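Local structure of EDTA monooxygenase (EDTA-degrading bacterium BNC1, 5DQP) at residues Tyr7-Asn13 with Ile50-Ala56; Asn37-Ser41 with Leu387-Ala391; Ile44-Ile50 with Leu392-Asp397; Thr83-Ile89 with Gly118-Trp122. The protein probably acts as an FMN-dependent monooxygenase of the NtaA/SnaA/DszA family that takes part in bacterial degradation of EDTA. One frame throughout, in Å; residues are numbered along the deposited sequence.

Interaction 1 of 4, residues Tyr7-Asn13 with Ile50-Ala56; sequences YLVSWLN and IDAFFLA
N13 meets A56 with both ends of its carboxamide: OD1 accepts the backbone N of A56 on a lone pair at 2.9 Å, and N13 ND2 gives to A56 O at 2.8 Å from above the plane of that carbonyl. With a leucine here, A56 N and O would probably lose both partners, leaving the end of 50-56 less firmly tied to 7-13. Behind the amide, parallel strands are joined by S10 N to A52 O, F54 N to S10 O and L12 N to F54 O. Packing is close on the face carrying V9 and W11. V9 CG1, anti to its own backbone N (chi1 175°), rests on F54 CB at 3.6 Å, and the F54 ring turns its edge to the W11 face, planes 87° apart; W11 has a second conformer, leaving this T-shaped pair less certain. Looser is the partly exposed Y7 end, whose ring meets D51 OD2 at its edge. That oxygen takes L8 N on its anti lone pair at 3.0 Å, while D51 OD1 pairs with R5. These are neighbouring parallel strands of a luciferase-like TIM barrel, and A56 precedes D57, predicted to bind FMN.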
loop_
_atom_site.group_PDB
_atom_site.type_symbol
_atom_site.label_atom_id
_atom_site.label_comp_id
_atom_site.label_asym_id
_atom_site.label_seq_id
_atom_site.Cartn_x
_atom_site.Cartn_y
_atom_site.Cartn_z
ATOM N N TYR A 7 -17.677 12.694 -15.804
ATOM C CA TYR A 7 -16.560 12.299 -14.941
ATOM C C TYR A 7 -15.435 11.697 -15.780
ATOM O O TYR A 7 -15.683 11.052 -16.798
ATOM C CB TYR A 7 -17.005 11.292 -13.867
ATOM C CG TYR A 7 -18.120 11.827 -12.998
ATOM C CD1 TYR A 7 -17.848 12.636 -11.908
ATOM C CD2 TYR A 7 -19.455 11.555 -13.301
ATOM C CE1 TYR A 7 -18.879 13.158 -11.132
ATOM C CE2 TYR A 7 -20.481 12.071 -12.541
ATOM C CZ TYR A 7 -20.185 12.874 -11.460
ATOM O OH TYR A 7 -21.204 13.376 -10.699
ATOM N N LEU A 8 -14.193 11.917 -15.349
ATOM C CA LEU A 8 -13.019 11.419 -16.060
ATOM C C LEU A 8 -12.035 10.765 -15.100
ATOM O O LEU A 8 -11.710 11.330 -14.049
ATOM C CB LEU A 8 -12.313 12.552 -16.816
ATOM C CG LEU A 8 -13.051 13.175 -17.995
ATOM C CD1 LEU A 8 -12.222 14.322 -18.515
ATOM C CD2 LEU A 8 -13.316 12.136 -19.125
ATOM N N VAL A 9 -11.537 9.594 -15.478
ATOM C CA VAL A 9 -10.536 8.867 -14.705
ATOM C C VAL A 9 -9.390 8.500 -15.635
ATOM O O VAL A 9 -9.624 8.132 -16.790
ATOM C CB VAL A 9 -11.147 7.599 -14.066
ATOM C CG1 VAL A 9 -10.036 6.762 -13.359
ATOM C CG2 VAL A 9 -12.284 7.972 -13.117
ATOM N N SER A 10 -8.154 8.580 -15.141
ATOM C CA SER A 10 -6.976 8.351 -15.979
ATOM C C SER A 10 -6.192 7.141 -15.483
ATOM O O SER A 10 -5.727 7.132 -14.339
ATOM C CB SER A 10 -6.053 9.574 -15.998
ATOM O OG SER A 10 -5.674 9.972 -14.672
ATOM N N TRP A 11 -6.053 6.128 -16.339
ATOM C CA TRP A 11 -5.123 5.050 -16.038
ATOM C C TRP A 11 -3.755 5.645 -15.764
ATOM O O TRP A 11 -3.321 6.590 -16.431
ATOM C CB TRP A 11 -4.980 4.066 -17.193
ATOM C CG TRP A 11 -6.116 3.205 -17.507
ATOM C CD1 TRP A 11 -7.344 3.592 -17.959
ATOM C CD2 TRP A 11 -6.120 1.771 -17.496
ATOM N NE1 TRP A 11 -8.127 2.487 -18.200
ATOM C CE2 TRP A 11 -7.400 1.357 -17.925
ATOM C CE3 TRP A 11 -5.168 0.797 -17.158
ATOM C CZ2 TRP A 11 -7.758 0.006 -18.018
ATOM C CZ3 TRP A 11 -5.523 -0.541 -17.253
ATOM C CH2 TRP A 11 -6.808 -0.925 -17.677
ATOM N N LEU A 12 -3.053 5.060 -14.814
ATOM C CA LEU A 12 -1.732 5.563 -14.463
ATOM C C LEU A 12 -0.625 4.515 -14.456
ATOM O O LEU A 12 0.520 4.857 -14.141
ATOM C CB LEU A 12 -1.777 6.264 -13.091
ATOM C CG LEU A 12 -1.137 7.663 -13.154
ATOM C CD1 LEU A 12 -1.869 8.603 -14.136
ATOM C CD2 LEU A 12 -1.052 8.297 -11.776
ATOM N N ASN A 13 -0.906 3.279 -14.842
ATOM C CA ASN A 13 0.092 2.214 -14.722
ATOM C C ASN A 13 1.330 2.442 -15.585
ATOM O O ASN A 13 1.239 2.742 -16.782
ATOM C CB ASN A 13 -0.526 0.875 -15.111
ATOM C CG ASN A 13 -1.571 0.423 -14.132
ATOM O OD1 ASN A 13 -2.667 0.927 -14.133
ATOM N ND2 ASN A 13 -1.230 -0.535 -13.300
ATOM N N ILE A 50 -8.907 16.039 -13.463
ATOM C CA ILE A 50 -9.361 14.659 -13.554
ATOM C C ILE A 50 -9.866 14.235 -12.184
ATOM O O ILE A 50 -9.315 14.638 -11.154
ATOM C CB ILE A 50 -8.226 13.752 -14.067
ATOM C CG1 ILE A 50 -7.755 14.219 -15.452
ATOM C CG2 ILE A 50 -8.686 12.309 -14.162
ATOM C CD1 ILE A 50 -8.860 14.488 -16.483
ATOM N N ASP A 51 -10.951 13.450 -12.153
ATOM C CA ASP A 51 -11.527 13.105 -10.860
ATOM C C ASP A 51 -10.644 12.129 -10.087
ATOM O O ASP A 51 -10.497 12.267 -8.869
ATOM C CB ASP A 51 -12.933 12.548 -11.036
ATOM C CG ASP A 51 -13.879 13.587 -11.582
ATOM O OD1 ASP A 51 -14.157 14.566 -10.850
ATOM O OD2 ASP A 51 -14.308 13.447 -12.746
ATOM N N ALA A 52 -10.040 11.151 -10.764
ATOM C CA ALA A 52 -9.170 10.206 -10.065
ATOM C C ALA A 52 -8.216 9.552 -11.057
ATOM O O ALA A 52 -8.527 9.443 -12.247
ATOM C CB ALA A 52 -9.986 9.122 -9.339
ATOM N N PHE A 53 -7.049 9.123 -10.561
ATOM C CA PHE A 53 -6.255 8.197 -11.344
ATOM C C PHE A 53 -6.715 6.776 -11.025
ATOM O O PHE A 53 -7.438 6.523 -10.058
ATOM C CB PHE A 53 -4.739 8.377 -11.102
ATOM C CG PHE A 53 -4.295 8.137 -9.658
ATOM C CD1 PHE A 53 -4.030 6.860 -9.204
ATOM C CD2 PHE A 53 -4.132 9.201 -8.778
ATOM C CE1 PHE A 53 -3.646 6.632 -7.892
ATOM C CE2 PHE A 53 -3.730 8.996 -7.470
ATOM C CZ PHE A 53 -3.488 7.707 -7.018
ATOM N N PHE A 54 -6.309 5.844 -11.871
ATOM C CA PHE A 54 -6.635 4.446 -11.681
ATOM C C PHE A 54 -5.393 3.592 -11.890
ATOM O O PHE A 54 -4.620 3.814 -12.829
ATOM C CB PHE A 54 -7.746 4.026 -12.659
ATOM C CG PHE A 54 -7.940 2.538 -12.764
ATOM C CD1 PHE A 54 -8.387 1.813 -11.677
ATOM C CD2 PHE A 54 -7.711 1.876 -13.958
ATOM C CE1 PHE A 54 -8.589 0.459 -11.760
ATOM C CE2 PHE A 54 -7.925 0.493 -14.065
ATOM C CZ PHE A 54 -8.360 -0.208 -12.966
ATOM N N LEU A 55 -5.225 2.604 -11.024
ATOM C CA LEU A 55 -4.147 1.635 -11.114
ATOM C C LEU A 55 -4.753 0.247 -11.243
ATOM O O LEU A 55 -5.443 -0.221 -10.335
ATOM C CB LEU A 55 -3.233 1.720 -9.887
ATOM C CG LEU A 55 -2.407 3.003 -9.783
ATOM C CD1 LEU A 55 -1.699 3.075 -8.417
ATOM C CD2 LEU A 55 -1.395 3.084 -10.907
ATOM N N ALA A 56 -4.529 -0.387 -12.385
ATOM C CA ALA A 56 -4.824 -1.803 -12.539
ATOM C C ALA A 56 -3.757 -2.602 -11.799
ATOM O O ALA A 56 -2.685 -2.087 -11.475
ATOM C CB ALA A 56 -4.854 -2.188 -14.015
#

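Interaction 2 of 4, residues Asn37-Ser41 with Leu387-Ala391; sequences NYIRS and LLPDA
R40 has CG anti to its backbone N (chi1 -177°) and an extended chain, which carries NE across P389, while the S41 hydroxyl, beside its own backbone N (chi1 -78°), is turned to the same proline. The contact joins the first helix of the TIM barrel, 35-47, to the turn leading from strand 380-383 into the last long helix, 390-405. P389 follows a cis peptide bond and wedges its ring between the two side chains: P389 CG lies 3.6 Å from R40 NE, and P389 CB lies 3.4 Å from S41 OG. L388 adds its CD2 methyl, 3.9 Å from S41 OG. Inside the turn, A391 N donates to L387 O, and D390 forms a salt bridge with R26. No direct hydrogen bond joins 37-41 to 387-391. Instead a water spans them on the N37 side, giving one hydrogen to N37 OD1, at a distance short enough to be doubtful, and the other to L388 O at 2.9 Å.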
loop_
_atom_site.group_PDB
_atom_site.type_symbol
_atom_site.label_atom_id
_atom_site.label_comp_id
_atom_site.label_asym_id
_atom_site.label_seq_id
_atom_site.Cartn_x
_atom_site.Cartn_y
_atom_site.Cartn_z
ATOM N N ASN A 37 8.007 9.461 -11.744
ATOM C CA ASN A 37 7.261 9.136 -12.953
ATOM C C ASN A 37 5.758 9.191 -12.699
ATOM O O ASN A 37 4.993 9.631 -13.558
ATOM C CB ASN A 37 7.671 7.750 -13.459
ATOM C CG ASN A 37 6.943 7.341 -14.732
ATOM O OD1 ASN A 37 7.205 7.881 -15.803
ATOM N ND2 ASN A 37 6.046 6.347 -14.622
ATOM N N TYR A 38 5.310 8.722 -11.539
ATOM C CA TYR A 38 3.877 8.736 -11.257
ATOM C C TYR A 38 3.425 10.080 -10.714
ATOM O O TYR A 38 2.311 10.517 -11.014
ATOM C CB TYR A 38 3.528 7.596 -10.293
ATOM C CG TYR A 38 3.977 6.287 -10.897
ATOM C CD1 TYR A 38 3.152 5.598 -11.791
ATOM C CD2 TYR A 38 5.237 5.775 -10.626
ATOM C CE1 TYR A 38 3.566 4.429 -12.393
ATOM C CE2 TYR A 38 5.671 4.593 -11.212
ATOM C CZ TYR A 38 4.829 3.931 -12.112
ATOM O OH TYR A 38 5.244 2.765 -12.714
ATOM N N ILE A 39 4.275 10.761 -9.942
ATOM C CA ILE A 39 3.930 12.109 -9.500
ATOM C C ILE A 39 3.675 12.991 -10.711
ATOM O O ILE A 39 2.684 13.731 -10.765
ATOM C CB ILE A 39 5.037 12.706 -8.606
ATOM C CG1 ILE A 39 5.317 11.822 -7.386
ATOM C CG2 ILE A 39 4.655 14.128 -8.157
ATOM C CD1 ILE A 39 4.110 11.552 -6.534
ATOM N N ARG A 40 4.587 12.943 -11.689
ATOM C CA ARG A 40 4.431 13.756 -12.886
ATOM C C ARG A 40 3.067 13.518 -13.528
ATOM O O ARG A 40 2.349 14.469 -13.861
ATOM C CB ARG A 40 5.569 13.468 -13.865
ATOM C CG ARG A 40 5.563 14.324 -15.150
ATOM C CD ARG A 40 6.996 14.384 -15.763
ATOM N NE ARG A 40 7.027 14.758 -17.181
ATOM C CZ ARG A 40 8.123 14.744 -17.946
ATOM N NH1 ARG A 40 9.301 14.376 -17.438
ATOM N NH2 ARG A 40 8.043 15.089 -19.235
ATOM N N SER A 41 2.673 12.251 -13.672
ATOM C CA SER A 41 1.394 11.971 -14.313
ATOM C C SER A 41 0.229 12.384 -13.435
ATOM O O SER A 41 -0.800 12.851 -13.943
ATOM C CB SER A 41 1.280 10.490 -14.655
ATOM O OG SER A 41 2.025 10.233 -15.812
ATOM N N LEU A 387 0.831 6.501 -24.048
ATOM C CA LEU A 387 2.150 6.807 -23.504
ATOM C C LEU A 387 1.968 7.727 -22.308
ATOM O O LEU A 387 1.266 8.738 -22.415
ATOM C CB LEU A 387 3.047 7.487 -24.552
ATOM C CG LEU A 387 4.417 7.947 -24.041
ATOM C CD1 LEU A 387 5.212 6.774 -23.440
ATOM C CD2 LEU A 387 5.207 8.640 -25.166
ATOM N N LEU A 388 2.586 7.367 -21.176
ATOM C CA LEU A 388 2.608 8.224 -19.980
ATOM C C LEU A 388 4.006 8.799 -19.760
ATOM O O LEU A 388 5.000 8.096 -19.935
ATOM C CB LEU A 388 2.147 7.437 -18.735
ATOM C CG LEU A 388 0.645 7.106 -18.780
ATOM C CD1 LEU A 388 0.204 6.092 -17.727
ATOM C CD2 LEU A 388 -0.103 8.418 -18.595
ATOM N N PRO A 389 4.092 10.083 -19.370
ATOM C CA PRO A 389 2.976 11.018 -19.199
ATOM C C PRO A 389 2.512 11.705 -20.483
ATOM O O PRO A 389 1.452 12.349 -20.455
ATOM C CB PRO A 389 3.545 12.061 -18.226
ATOM C CG PRO A 389 4.988 12.030 -18.450
ATOM C CD PRO A 389 5.322 10.584 -18.730
ATOM N N ASP A 390 3.285 11.548 -21.571
ATOM C CA ASP A 390 3.170 12.433 -22.732
ATOM C C ASP A 390 1.741 12.511 -23.256
ATOM O O ASP A 390 1.238 13.607 -23.523
ATOM C CB ASP A 390 4.122 11.988 -23.861
ATOM C CG ASP A 390 5.619 12.086 -23.468
ATOM O OD1 ASP A 390 5.947 11.848 -22.286
ATOM O OD2 ASP A 390 6.479 12.378 -24.339
ATOM N N ALA A 391 1.073 11.357 -23.436
ATOM C CA ALA A 391 -0.257 11.381 -24.056
ATOM C C ALA A 391 -1.323 11.859 -23.088
ATOM O O ALA A 391 -2.322 12.449 -23.511
ATOM C CB ALA A 391 -0.653 10.015 -24.609
HETATM O O HOH W 1 6.495 6.714 -17.936
#

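Interaction 3 of 4, residues Ile44-Ile50 with Leu392-Asp397; sequences IARRGRI and LEIFVD
Two helices on the outside of the barrel, 35-47 and 390-405, pack here through I44, G48 and V396, with an ion pair at the more exposed margin. I44 sets its CG2 methyl against V396 CG2 at 3.9 Å and against E393 CA at 3.8 Å. V396 CG1, anti to its backbone N (chi1 160°), lies over G48 CA at 3.6 Å. There is little room at G48: a CB on it would come within 2.9 Å of V396 CG2. The helix stops just here, R49 taking positive phi (60°) while R49 N bonds R46 O and I50 N bonds A45 O, a Schellman motif. I50 then extends the apolar patch, its CG1 meeting V396 CG2. On the solvent side the R47 chain bends at chi3 to carry NH2 to D397 OD1, 2.7 Å away; the oxygen lies near the guanidinium plane and is approached on its syn side, 23° out of the carboxylate plane. An alanine at D397 would remove the carboxylate, and the R47 guanidinium would probably be left without its charge mate and freer to turn. The Schellman turn closes the helix of the first beta-alpha-beta unit before strand 52-55, and helix 390-405 packs beside it outside the luciferase-like TIM barrel.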
loop_
_atom_site.group_PDB
_atom_site.type_symbol
_atom_site.label_atom_id
_atom_site.label_comp_id
_atom_site.label_asym_id
_atom_site.label_seq_id
_atom_site.Cartn_x
_atom_site.Cartn_y
_atom_site.Cartn_z
ATOM N N ILE A 44 -0.203 16.097 -13.671
ATOM C CA ILE A 44 -0.855 16.466 -14.925
ATOM C C ILE A 44 -2.366 16.248 -14.827
ATOM O O ILE A 44 -3.158 17.113 -15.215
ATOM C CB ILE A 44 -0.237 15.691 -16.103
ATOM C CG1 ILE A 44 1.159 16.244 -16.421
ATOM C CG2 ILE A 44 -1.159 15.728 -17.343
ATOM C CD1 ILE A 44 1.982 15.297 -17.314
ATOM N N ALA A 45 -2.793 15.093 -14.311
ATOM C CA ALA A 45 -4.229 14.856 -14.168
ATOM C C ALA A 45 -4.855 15.858 -13.200
ATOM O O ALA A 45 -5.978 16.331 -13.419
ATOM C CB ALA A 45 -4.481 13.412 -13.711
ATOM N N ARG A 46 -4.138 16.212 -12.133
ATOM C CA ARG A 46 -4.654 17.201 -11.182
ATOM C C ARG A 46 -4.871 18.555 -11.850
ATOM O O ARG A 46 -5.906 19.205 -11.639
ATOM C CB ARG A 46 -3.691 17.340 -10.006
ATOM C CG ARG A 46 -4.189 18.227 -8.863
ATOM C CD ARG A 46 -3.007 18.565 -7.943
ATOM N NE ARG A 46 -3.273 19.752 -7.156
ATOM C CZ ARG A 46 -3.158 20.993 -7.614
ATOM N NH1 ARG A 46 -2.781 21.215 -8.871
ATOM N NH2 ARG A 46 -3.430 22.014 -6.809
ATOM N N ARG A 47 -3.910 18.985 -12.671
ATOM C CA ARG A 47 -4.055 20.231 -13.426
ATOM C C ARG A 47 -5.278 20.198 -14.353
ATOM O O ARG A 47 -5.948 21.223 -14.527
ATOM C CB ARG A 47 -2.776 20.517 -14.220
ATOM C CG ARG A 47 -2.905 21.685 -15.210
ATOM C CD ARG A 47 -1.573 22.013 -15.888
ATOM N NE ARG A 47 -1.372 21.280 -17.146
ATOM C CZ ARG A 47 -0.411 20.388 -17.351
ATOM N NH1 ARG A 47 0.462 20.111 -16.388
ATOM N NH2 ARG A 47 -0.311 19.780 -18.526
ATOM N N GLY A 48 -5.614 19.034 -14.909
ATOM C CA GLY A 48 -6.834 18.888 -15.680
ATOM C C GLY A 48 -8.111 18.720 -14.888
ATOM O O GLY A 48 -9.189 18.636 -15.492
ATOM N N ARG A 49 -8.033 18.688 -13.553
ATOM C CA ARG A 49 -9.179 18.357 -12.697
ATOM C C ARG A 49 -9.736 16.959 -12.967
ATOM O O ARG A 49 -10.926 16.699 -12.755
ATOM C CB ARG A 49 -10.306 19.382 -12.839
ATOM C CG ARG A 49 -9.885 20.823 -12.699
ATOM C CD ARG A 49 -9.047 21.072 -11.448
ATOM N NE ARG A 49 -8.623 22.472 -11.400
ATOM C CZ ARG A 49 -7.388 22.892 -11.147
ATOM N NH1 ARG A 49 -6.403 22.030 -10.911
ATOM N NH2 ARG A 49 -7.144 24.195 -11.122
ATOM N N ILE A 50 -8.907 16.039 -13.463
ATOM C CA ILE A 50 -9.361 14.659 -13.554
ATOM C C ILE A 50 -9.866 14.235 -12.184
ATOM O O ILE A 50 -9.315 14.638 -11.154
ATOM C CB ILE A 50 -8.226 13.752 -14.067
ATOM C CG1 ILE A 50 -7.755 14.219 -15.452
ATOM C CG2 ILE A 50 -8.686 12.309 -14.162
ATOM C CD1 ILE A 50 -8.860 14.488 -16.483
ATOM N N LEU A 392 -1.134 11.645 -21.788
ATOM C CA LEU A 392 -2.081 12.245 -20.864
ATOM C C LEU A 392 -1.907 13.753 -20.846
ATOM O O LEU A 392 -2.882 14.489 -20.698
ATOM C CB LEU A 392 -1.921 11.651 -19.468
ATOM C CG LEU A 392 -2.905 12.069 -18.384
ATOM C CD1 LEU A 392 -4.315 11.706 -18.841
ATOM C CD2 LEU A 392 -2.517 11.326 -17.104
ATOM N N GLU A 393 -0.676 14.229 -21.000
ATOM C CA GLU A 393 -0.446 15.670 -21.070
ATOM C C GLU A 393 -1.194 16.287 -22.260
ATOM O O GLU A 393 -1.839 17.340 -22.133
ATOM C CB GLU A 393 1.069 15.918 -21.136
ATOM C CG GLU A 393 1.539 17.370 -21.027
ATOM C CD GLU A 393 3.061 17.488 -20.794
ATOM O OE1 GLU A 393 3.751 16.450 -20.581
ATOM O OE2 GLU A 393 3.571 18.634 -20.830
ATOM N N ILE A 394 -1.155 15.617 -23.413
ATOM C CA ILE A 394 -1.929 16.057 -24.576
ATOM C C ILE A 394 -3.420 16.066 -24.260
ATOM O O ILE A 394 -4.136 17.015 -24.599
ATOM C CB ILE A 394 -1.630 15.151 -25.787
ATOM C CG1 ILE A 394 -0.153 15.224 -26.162
ATOM C CG2 ILE A 394 -2.495 15.535 -27.000
ATOM C CD1 ILE A 394 0.302 16.606 -26.570
ATOM N N PHE A 395 -3.935 14.972 -23.686
ATOM C CA PHE A 395 -5.355 14.940 -23.359
ATOM C C PHE A 395 -5.726 16.094 -22.419
ATOM O O PHE A 395 -6.668 16.852 -22.681
ATOM C CB PHE A 395 -5.731 13.590 -22.744
ATOM C CG PHE A 395 -7.206 13.410 -22.584
ATOM C CD1 PHE A 395 -7.860 13.927 -21.476
ATOM C CD2 PHE A 395 -7.951 12.775 -23.569
ATOM C CE1 PHE A 395 -9.227 13.800 -21.327
ATOM C CE2 PHE A 395 -9.305 12.628 -23.432
ATOM C CZ PHE A 395 -9.953 13.147 -22.299
ATOM N N VAL A 396 -4.960 16.276 -21.345
ATOM C CA VAL A 396 -5.277 17.325 -20.374
ATOM C C VAL A 396 -5.093 18.726 -20.971
ATOM O O VAL A 396 -5.832 19.663 -20.637
ATOM C CB VAL A 396 -4.414 17.145 -19.107
ATOM C CG1 VAL A 396 -4.367 18.459 -18.311
ATOM C CG2 VAL A 396 -4.928 15.989 -18.243
ATOM N N ASP A 397 -4.083 18.913 -21.816
ATOM C CA ASP A 397 -3.836 20.236 -22.375
ATOM C C ASP A 397 -4.830 20.605 -23.466
ATOM O O ASP A 397 -5.088 21.788 -23.680
ATOM C CB ASP A 397 -2.438 20.330 -22.996
ATOM C CG ASP A 397 -1.313 20.355 -21.968
ATOM O OD1 ASP A 397 -1.590 20.614 -20.769
ATOM O OD2 ASP A 397 -0.144 20.134 -22.394
#

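Interaction 4 of 4, residues Thr83-Ile89 with Gly118-Trp122; sequences TGRVPDI and GRIGW
From T83 in helix 75-85 the backbone runs on and curls through V86-I89, D88 taking positive phi (76°), so that the carbonyls of T83, V86 and I89 gather round the guanidinium of R119. The R119 chain, bent at chi2 and chi3, reaches into this curl, and NE and NH2 grip I89 O side-on, at 3.2 Å from R119 NE and 3.0 Å from R119 NH2, each bond tilted by about 20° from the guanidinium plane. NH1 gives a weak bond, 3.3 Å from R119 NH1 to T83 O. NH2 also donates to V86 O, but at a distance so short that its exact value is doubtful. One face of the guanidinium lies under D88 N, 3.2 Å above its plane; the other is covered by T83 CB, 3.6 Å from R119 NH1. The guanidinium thus gathers carbonyls from the helix end and the turn after it, with I89 O the one held by two ordinary-length bonds. Next to it T83 CG2 touches I120 CD1 at 4.0 Å, while T83 OG1 is held by A79 O. On the strand side R119 and G121 pair with G91 of strand 90-96, I120 packs on V112 of helix 102-115, and I89 rests on A45 of helix 35-47; G84 and R85 exchange hydrogen bonds with R85 and G84 of the second subunit.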
loop_
_atom_site.group_PDB
_atom_site.type_symbol
_atom_site.label_atom_id
_atom_site.label_comp_id
_atom_site.label_asym_id
_atom_site.label_seq_id
_atom_site.Cartn_x
_atom_site.Cartn_y
_atom_site.Cartn_z
ATOM N N THR A 83 -0.604 10.102 -3.334
ATOM C CA THR A 83 -1.498 11.063 -2.691
ATOM C C THR A 83 -0.886 11.680 -1.444
ATOM O O THR A 83 -1.323 12.763 -1.036
ATOM C CB THR A 83 -2.862 10.443 -2.364
ATOM O OG1 THR A 83 -2.707 9.357 -1.444
ATOM C CG2 THR A 83 -3.545 9.953 -3.676
ATOM N N GLY A 84 0.138 11.054 -0.858
ATOM C CA GLY A 84 0.917 11.756 0.147
ATOM C C GLY A 84 1.516 13.042 -0.382
ATOM O O GLY A 84 1.746 13.979 0.380
ATOM N N ARG A 85 1.744 13.113 -1.696
ATOM C CA ARG A 85 2.459 14.196 -2.358
ATOM C C ARG A 85 1.567 15.088 -3.213
ATOM O O ARG A 85 1.767 16.303 -3.249
ATOM C CB ARG A 85 3.575 13.617 -3.243
ATOM C CG ARG A 85 4.153 14.635 -4.238
ATOM C CD ARG A 85 5.447 15.256 -3.728
ATOM N NE ARG A 85 6.397 14.199 -3.385
ATOM C CZ ARG A 85 7.432 13.829 -4.131
ATOM N NH1 ARG A 85 8.219 12.846 -3.715
ATOM N NH2 ARG A 85 7.689 14.445 -5.283
ATOM N N VAL A 86 0.591 14.529 -3.908
ATOM C CA VAL A 86 -0.270 15.268 -4.827
ATOM C C VAL A 86 -1.640 15.428 -4.171
ATOM O O VAL A 86 -2.304 14.424 -3.902
ATOM C CB VAL A 86 -0.379 14.544 -6.174
ATOM C CG1 VAL A 86 -1.167 15.376 -7.175
ATOM C CG2 VAL A 86 1.037 14.199 -6.708
ATOM N N PRO A 87 -2.102 16.649 -3.912
ATOM C CA PRO A 87 -3.437 16.848 -3.333
ATOM C C PRO A 87 -4.552 16.711 -4.369
ATOM O O PRO A 87 -4.314 16.559 -5.565
ATOM C CB PRO A 87 -3.368 18.276 -2.795
ATOM C CG PRO A 87 -2.403 18.965 -3.714
ATOM C CD PRO A 87 -1.372 17.919 -4.089
ATOM N N ASP A 88 -5.792 16.713 -3.863
ATOM C CA ASP A 88 -7.010 16.855 -4.661
ATOM C C ASP A 88 -7.413 15.596 -5.422
ATOM O O ASP A 88 -8.520 15.093 -5.260
ATOM C CB ASP A 88 -6.857 18.008 -5.660
ATOM C CG ASP A 88 -6.732 19.364 -4.976
ATOM O OD1 ASP A 88 -7.439 19.620 -3.969
ATOM O OD2 ASP A 88 -5.929 20.179 -5.463
ATOM N N ILE A 89 -6.549 15.104 -6.298
ATOM C CA ILE A 89 -6.996 14.079 -7.221
ATOM C C ILE A 89 -7.259 12.784 -6.475
ATOM O O ILE A 89 -6.493 12.386 -5.587
ATOM C CB ILE A 89 -5.963 13.886 -8.334
ATOM C CG1 ILE A 89 -6.519 12.892 -9.354
ATOM C CG2 ILE A 89 -4.634 13.502 -7.727
ATOM C CD1 ILE A 89 -5.950 13.079 -10.683
ATOM N N GLY A 118 -9.888 11.038 2.115
ATOM C CA GLY A 118 -11.077 10.492 1.471
ATOM C C GLY A 118 -10.976 10.399 -0.033
ATOM O O GLY A 118 -12.005 10.457 -0.735
ATOM N N ARG A 119 -9.765 10.250 -0.557
ATOM C CA ARG A 119 -9.541 10.309 -1.988
ATOM C C ARG A 119 -9.354 8.952 -2.675
ATOM O O ARG A 119 -9.118 8.940 -3.877
ATOM C CB ARG A 119 -8.334 11.225 -2.280
ATOM C CG ARG A 119 -8.632 12.721 -2.023
ATOM C CD ARG A 119 -7.406 13.412 -1.523
ATOM N NE ARG A 119 -6.504 13.479 -2.617
ATOM C CZ ARG A 119 -5.188 13.527 -2.546
ATOM N NH1 ARG A 119 -4.537 13.527 -1.380
ATOM N NH2 ARG A 119 -4.540 13.576 -3.697
ATOM N N ILE A 120 -9.465 7.812 -1.982
ATOM C CA ILE A 120 -9.064 6.518 -2.550
ATOM C C ILE A 120 -10.266 5.574 -2.652
ATOM O O ILE A 120 -10.950 5.329 -1.655
ATOM C CB ILE A 120 -7.946 5.851 -1.718
ATOM C CG1 ILE A 120 -6.676 6.712 -1.684
ATOM C CG2 ILE A 120 -7.635 4.441 -2.242
ATOM C CD1 ILE A 120 -6.070 6.984 -3.011
ATOM N N GLY A 121 -10.495 5.012 -3.845
ATOM C CA GLY A 121 -11.433 3.926 -4.034
ATOM C C GLY A 121 -10.740 2.586 -4.325
ATOM O O GLY A 121 -9.519 2.487 -4.471
ATOM N N TRP A 122 -11.559 1.540 -4.424
ATOM C CA TRP A 122 -11.062 0.179 -4.580
ATOM C C TRP A 122 -11.791 -0.504 -5.729
ATOM O O TRP A 122 -13.012 -0.668 -5.680
ATOM C CB TRP A 122 -11.230 -0.606 -3.279
ATOM C CG TRP A 122 -10.988 -2.091 -3.367
ATOM C CD1 TRP A 122 -10.010 -2.732 -4.066
ATOM C CD2 TRP A 122 -11.769 -3.121 -2.734
ATOM N NE1 TRP A 122 -10.121 -4.097 -3.904
ATOM C CE2 TRP A 122 -11.196 -4.360 -3.092
ATOM C CE3 TRP A 122 -12.891 -3.110 -1.903
ATOM C CZ2 TRP A 122 -11.709 -5.575 -2.647
ATOM C CZ3 TRP A 122 -13.402 -4.313 -1.457
ATOM C CH2 TRP A 122 -12.816 -5.532 -1.831
#

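Overall arrangement
From the N terminus, strand 7-11 leads to helix 35-47 and back to strand 52-55, and interaction 1 closes this first beta-alpha-beta unit. The helix between those strands supplies one side of interactions 2 and 3, which close loops of some 345 residues by bringing helix 390-405 and its lead-in against it. Their segments alternate with each other and with those of interaction 1, so all three cross. Interaction 4 opens after interaction 1 has closed and falls within both long loops; it joins helix 75-85 and the turn after it to the start of strand 120-125 and the residue before it. The R46-D88 salt bridge ties interactions 3 and 4. Interactions 2 and 3 bind the barrel's beginning to its end, while 1 and 4 tie neighbouring units near its start.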